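Local coordinates for 5' nucleotidase family protein (Staphylococcus aureus subsp. aureus, PDB 4Q7F), which is a 5' nucleotidase family protein that joins a metal-binding calcineurin-like phosphoesterase domain to a 5'-nucleotidase C-terminal domain, at residues A[66-71]-A[102-107]; A[390-395]-A[469-474]. All blocks are in the same frame, centred on the assembly; numbering follows the deposited sequence.

Contact 1: residues A[66-71]-A[102-107]; sequences FKIDNG and FDFGTL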
loop_
_atom_site.group_PDB
_atom_site.type_symbol
_atom_site.label_atom_id
_atom_site.label_comp_id
_atom_site.label_asym_id
_atom_site.label_seq_id
_atom_site.Cartn_x
_atom_site.Cartn_y
_atom_site.Cartn_z
ATOM N N PHE A 66 2.826 25.730 3.151
ATOM C CA PHE A 66 3.533 24.570 3.637
ATOM C C PHE A 66 3.296 23.374 2.704
ATOM O O PHE A 66 2.224 23.233 2.094
ATOM C CB PHE A 66 3.109 24.224 5.075
ATOM C CG PHE A 66 3.705 25.130 6.100
ATOM C CD1 PHE A 66 3.218 26.415 6.274
ATOM C CD2 PHE A 66 4.754 24.692 6.906
ATOM C CE1 PHE A 66 3.765 27.250 7.226
ATOM C CE2 PHE A 66 5.312 25.530 7.849
ATOM C CZ PHE A 66 4.820 26.817 8.010
ATOM N N LYS A 67 4.328 22.543 2.614
ATOM C CA LYS A 67 4.372 21.370 1.745
ATOM C C LYS A 67 4.629 20.122 2.606
ATOM O O LYS A 67 5.605 20.043 3.382
ATOM C CB LYS A 67 5.420 21.639 0.658
ATOM C CG LYS A 67 5.587 20.590 -0.404
ATOM C CD LYS A 67 6.069 21.175 -1.743
ATOM C CE LYS A 67 7.376 21.935 -1.679
ATOM N NZ LYS A 67 7.955 22.137 -3.039
ATOM N N ILE A 68 3.734 19.141 2.450
ATOM C CA ILE A 68 3.694 17.940 3.268
ATOM C C ILE A 68 3.641 16.639 2.486
ATOM O O ILE A 68 2.968 16.559 1.465
ATOM C CB ILE A 68 2.386 17.973 4.099
ATOM C CG1 ILE A 68 2.315 19.271 4.905
ATOM C CG2 ILE A 68 2.233 16.724 4.977
ATOM C CD1 ILE A 68 0.997 19.553 5.585
ATOM N N ASP A 69 4.422 15.662 2.929
ATOM C CA ASP A 69 4.321 14.275 2.419
ATOM C C ASP A 69 3.669 13.450 3.521
ATOM O O ASP A 69 4.164 13.398 4.646
ATOM C CB ASP A 69 5.652 13.660 2.004
ATOM C CG ASP A 69 5.467 12.228 1.483
ATOM O OD1 ASP A 69 5.284 11.343 2.340
ATOM O OD2 ASP A 69 5.483 12.000 0.236
ATOM N N ASN A 70 2.574 12.774 3.208
ATOM C CA ASN A 70 1.826 12.046 4.240
ATOM C C ASN A 70 2.023 10.534 4.273
ATOM O O ASN A 70 1.088 9.768 4.651
ATOM C CB ASN A 70 0.323 12.391 4.156
ATOM C CG ASN A 70 -0.458 11.911 5.386
ATOM O OD1 ASN A 70 0.006 12.054 6.533
ATOM N ND2 ASN A 70 -1.635 11.335 5.160
ATOM N N GLY A 71 3.221 10.072 3.903
ATOM C CA GLY A 71 3.531 8.641 4.026
ATOM C C GLY A 71 3.479 7.767 2.790
ATOM O O GLY A 71 2.875 8.112 1.780
ATOM N N PHE A 102 10.385 20.449 1.336
ATOM C CA PHE A 102 9.190 20.144 2.102
ATOM C C PHE A 102 9.390 20.651 3.527
ATOM O O PHE A 102 10.517 20.951 3.947
ATOM C CB PHE A 102 8.929 18.644 2.166
ATOM C CG PHE A 102 8.247 18.093 0.966
ATOM C CD1 PHE A 102 8.938 17.920 -0.224
ATOM C CD2 PHE A 102 6.918 17.669 1.044
ATOM C CE1 PHE A 102 8.304 17.387 -1.337
ATOM C CE2 PHE A 102 6.287 17.139 -0.046
ATOM C CZ PHE A 102 6.972 16.984 -1.240
ATOM N N ASP A 103 8.295 20.716 4.268
ATOM C CA ASP A 103 8.313 21.212 5.625
ATOM C C ASP A 103 8.246 20.088 6.610
ATOM O O ASP A 103 8.928 20.105 7.642
ATOM C CB ASP A 103 7.180 22.227 5.800
ATOM C CG ASP A 103 7.401 23.469 4.938
ATOM O OD1 ASP A 103 8.391 24.210 5.205
ATOM O OD2 ASP A 103 6.610 23.691 3.986
ATOM N N PHE A 104 7.451 19.070 6.289
ATOM C CA PHE A 104 7.387 17.936 7.138
ATOM C C PHE A 104 6.610 16.817 6.472
ATOM O O PHE A 104 6.026 16.979 5.372
ATOM C CB PHE A 104 6.803 18.266 8.519
ATOM C CG PHE A 104 5.424 18.840 8.486
ATOM C CD1 PHE A 104 4.322 18.014 8.457
ATOM C CD2 PHE A 104 5.235 20.208 8.520
ATOM C CE1 PHE A 104 3.042 18.548 8.429
ATOM C CE2 PHE A 104 3.968 20.754 8.496
ATOM C CZ PHE A 104 2.869 19.914 8.457
ATOM N N GLY A 105 6.694 15.670 7.114
ATOM C CA GLY A 105 5.996 14.469 6.659
ATOM C C GLY A 105 5.613 13.530 7.774
ATOM O O GLY A 105 5.803 13.832 8.971
ATOM N N THR A 106 5.028 12.400 7.370
ATOM C CA THR A 106 4.604 11.358 8.255
ATOM C C THR A 106 5.080 9.988 7.725
ATOM O O THR A 106 5.566 9.865 6.573
ATOM C CB THR A 106 3.063 11.299 8.363
ATOM O OG1 THR A 106 2.503 11.028 7.079
ATOM C CG2 THR A 106 2.513 12.607 8.911
ATOM N N LEU A 107 4.914 8.969 8.561
ATOM C CA LEU A 107 5.297 7.619 8.223
ATOM C C LEU A 107 4.101 6.824 7.815
ATOM O O LEU A 107 3.053 6.876 8.468
ATOM C CB LEU A 107 5.916 6.906 9.427
ATOM C CG LEU A 107 7.256 7.370 9.958
ATOM C CD1 LEU A 107 7.552 6.614 11.232
ATOM C CD2 LEU A 107 8.353 7.167 8.920
HETATM O O HOH W 1 6.687 11.524 4.589
#

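Contact 2: residues A[390-395]-A[469-474]; sequences FKVLAV and TYTICV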
loop_
_atom_site.group_PDB
_atom_site.type_symbol
_atom_site.label_atom_id
_atom_site.label_comp_id
_atom_site.label_asym_id
_atom_site.label_seq_id
_atom_site.Cartn_x
_atom_site.Cartn_y
_atom_site.Cartn_z
ATOM N N PHE A 390 8.609 -15.647 1.987
ATOM C CA PHE A 390 7.586 -16.690 2.163
ATOM C C PHE A 390 7.743 -17.543 3.407
ATOM O O PHE A 390 8.812 -17.656 3.998
ATOM C CB PHE A 390 7.549 -17.536 0.900
ATOM C CG PHE A 390 7.336 -16.719 -0.332
ATOM C CD1 PHE A 390 8.419 -16.128 -0.982
ATOM C CD2 PHE A 390 6.045 -16.438 -0.783
ATOM C CE1 PHE A 390 8.216 -15.325 -2.096
ATOM C CE2 PHE A 390 5.836 -15.630 -1.892
ATOM C CZ PHE A 390 6.917 -15.085 -2.549
ATOM N N LYS A 391 6.640 -18.169 3.803
ATOM C CA LYS A 391 6.654 -19.015 4.946
ATOM C C LYS A 391 5.804 -20.243 4.701
ATOM O O LYS A 391 4.710 -20.153 4.104
ATOM C CB LYS A 391 6.179 -18.265 6.188
ATOM C CG LYS A 391 7.245 -17.350 6.793
ATOM C CD LYS A 391 6.763 -16.716 8.079
ATOM C CE LYS A 391 7.907 -16.076 8.846
ATOM N NZ LYS A 391 8.614 -15.033 8.032
ATOM N N VAL A 392 6.330 -21.392 5.106
ATOM C CA VAL A 392 5.551 -22.637 5.043
ATOM C C VAL A 392 4.962 -22.805 6.423
ATOM O O VAL A 392 5.673 -22.770 7.407
ATOM C CB VAL A 392 6.361 -23.859 4.634
ATOM C CG1 VAL A 392 5.444 -25.082 4.581
ATOM C CG2 VAL A 392 6.974 -23.632 3.275
ATOM N N LEU A 393 3.645 -22.927 6.471
ATOM C CA LEU A 393 2.917 -23.039 7.716
ATOM C C LEU A 393 2.210 -24.358 7.828
ATOM O O LEU A 393 1.725 -24.861 6.849
ATOM C CB LEU A 393 1.843 -21.944 7.758
ATOM C CG LEU A 393 2.386 -20.522 7.641
ATOM C CD1 LEU A 393 1.215 -19.541 7.784
ATOM C CD2 LEU A 393 3.446 -20.283 8.683
ATOM N N ALA A 394 2.128 -24.871 9.051
ATOM C CA ALA A 394 1.435 -26.112 9.343
ATOM C C ALA A 394 0.037 -25.738 9.782
ATOM O O ALA A 394 -0.138 -25.005 10.780
ATOM C CB ALA A 394 2.164 -26.858 10.441
ATOM N N VAL A 395 -0.941 -26.222 9.022
ATOM C CA VAL A 395 -2.348 -25.930 9.269
ATOM C C VAL A 395 -3.207 -27.195 9.148
ATOM O O VAL A 395 -2.906 -28.101 8.364
ATOM C CB VAL A 395 -2.885 -24.855 8.283
ATOM C CG1 VAL A 395 -2.153 -23.508 8.455
ATOM C CG2 VAL A 395 -2.750 -25.309 6.829
ATOM N N THR A 469 -2.834 -32.690 9.544
ATOM C CA THR A 469 -1.986 -31.497 9.439
ATOM C C THR A 469 -1.366 -31.415 8.024
ATOM O O THR A 469 -0.808 -32.398 7.542
ATOM C CB THR A 469 -0.847 -31.533 10.479
ATOM O OG1 THR A 469 -1.385 -31.630 11.801
ATOM C CG2 THR A 469 -0.006 -30.286 10.396
ATOM N N TYR A 470 -1.463 -30.257 7.375
ATOM C CA TYR A 470 -0.912 -30.045 6.023
ATOM C C TYR A 470 -0.012 -28.854 6.088
ATOM O O TYR A 470 -0.031 -28.141 7.080
ATOM C CB TYR A 470 -2.022 -29.765 5.006
ATOM C CG TYR A 470 -3.054 -30.858 4.883
ATOM C CD1 TYR A 470 -2.879 -31.916 4.002
ATOM C CD2 TYR A 470 -4.206 -30.835 5.652
ATOM C CE1 TYR A 470 -3.832 -32.931 3.893
ATOM C CE2 TYR A 470 -5.156 -31.857 5.562
ATOM C CZ TYR A 470 -4.968 -32.885 4.667
ATOM O OH TYR A 470 -5.913 -33.892 4.559
ATOM N N THR A 471 0.783 -28.653 5.047
ATOM C CA THR A 471 1.661 -27.489 4.963
ATOM C C THR A 471 1.293 -26.602 3.782
ATOM O O THR A 471 0.962 -27.087 2.695
ATOM C CB THR A 471 3.158 -27.853 4.857
ATOM O OG1 THR A 471 3.378 -28.762 3.774
ATOM C CG2 THR A 471 3.618 -28.476 6.135
ATOM N N ILE A 472 1.399 -25.287 4.000
ATOM C CA ILE A 472 1.065 -24.339 2.977
ATOM C C ILE A 472 2.115 -23.240 2.902
ATOM O O ILE A 472 2.579 -22.732 3.916
ATOM C CB ILE A 472 -0.370 -23.769 3.172
ATOM C CG1 ILE A 472 -0.764 -22.860 2.014
ATOM C CG2 ILE A 472 -0.504 -23.028 4.500
ATOM C CD1 ILE A 472 -2.230 -22.455 2.036
ATOM N N CYS A 473 2.531 -22.954 1.685
ATOM C CA CYS A 473 3.463 -21.845 1.424
ATOM C C CYS A 473 2.639 -20.590 1.177
ATOM O O CYS A 473 1.814 -20.538 0.232
ATOM C CB CYS A 473 4.312 -22.144 0.194
ATOM S SG CYS A 473 5.580 -20.915 -0.104
ATOM N N VAL A 474 2.828 -19.584 2.033
ATOM C CA VAL A 474 2.154 -18.311 1.885
ATOM C C VAL A 474 3.207 -17.211 1.938
ATOM O O VAL A 474 4.360 -17.450 2.340
ATOM C CB VAL A 474 1.091 -18.081 2.970
ATOM C CG1 VAL A 474 0.158 -19.287 3.040
ATOM C CG2 VAL A 474 1.732 -17.829 4.333
#

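Contact 1: residues A[66-71]-A[102-107]
D103 OD2 accepts the K67 backbone N at 2.9 Å, through its anti lone pair, and a second bond runs back from D103 N to K67 O, also 2.9 Å. One residue thus engages both backbone polar groups of K67. The same carboxylate meets the F66 ring, D103 CG 3.5 Å from F66 CD2, the planes 52° apart. K67 swings its side chain away from the backbone N (chi1 -177°), which lays CG over one face of the F102 ring, 3.7 Å from its centroid; the chain then bends, and NZ reaches E56 and N52. Beyond lies the parallel ladder of strands 65-69 and 104-105 at the edge of the phosphoesterase sheet, 104-105 outermost; the loops after the two strands carry the metal ligands D72 and N109. In the ladder D69 N bonds to F104 O (3.2 Å) and T106 N to D69 O (3.0 Å). I68 and F104 point the same way, CD1 of I68 3.4 Å from CZ of F104. D69 OD1 accepts G71 N in an Asx turn, from 38° above the carboxylate plane, and OD2 is hydrogen-bonded to Y97 OH, while N70 O bonds to ND1 of the magnesium ligand H207.

Contact 2: residues A[390-395]-A[469-474]
Strands 390-396 and 469-475 form an antiparallel ladder inside the mixed sheet of the C-terminal domain, with strand 493-497 on the outer side of the first and strand 359-363 beside the second. Paired N-H and C=O groups of K391 with V474, L393 with I472 and V395 with Y470 give six backbone hydrogen bonds, all between 2.8 and 2.9 Å, so the register is fixed along the whole length. The short strand axes run at 157° to one another, and much of the side-chain contact is diagonal, falling between residues that are not directly paired.

On the face bearing L393, V395, I472 and V474, CD1 of L393 meets CG2 of V474 at 3.9 Å, the two side chains crossing at about a right angle. Further along, V395 and I472 touch methyl to methyl, CG2 of V395 lying 4.0 Å from CG2 of I472. Each of these two branches sits between its own backbone N and carbonyl carbon. Y488 packs against L393 and I472 on this layer.

The other face carries V392, A394, T471 and C473. V392 CG1 comes to 3.6 Å from CB of T471. At the far end SG of C473 lies 4.0 Å from CB of F390 and 5.4 Å from the F390 ring centroid, an oblique sulfur-aromatic contact, 55° off the ring normal. Helix 342-355 packs here, S355 touching V392 and C473 and L351 touching F390. The Y470 hydroxyl is held by D465 N, and D358 OD2 accepts T471 N. Largely buried, with mainly apolar side chains in contact on both faces and a helix packed against one, the ladder is an antiparallel pair of interior strands in the mixed sheet of a 5'-nucleotidase C-terminal domain, an alpha+beta fold.

Contacts 1 and 2 illustrate how a two-domain protein can place one strand pair in each domain and bind its ligand between them. Their centres are 40 Å apart and their nearest atoms about 22 Å, so they do not touch, and they lie on opposite sides of the chain's centre. Contact 1 runs toward the metals: G71 is about 7 Å from both the magnesium and the manganese ion. In contact 2, F390, the first residue of its strand, follows the pocket residues F386 and N388, and its side chain is about 8 Å from (2R,3S,5R)-5-(6-amino-9H-purin-9-yl)-tetrahydro-2-(hydroxymethyl)furan-3-ol, while N475 and Y477 follow 469-474. N109 and H110, just beyond 102-107, contribute to the pocket, and N109 also binds the magnesium ion.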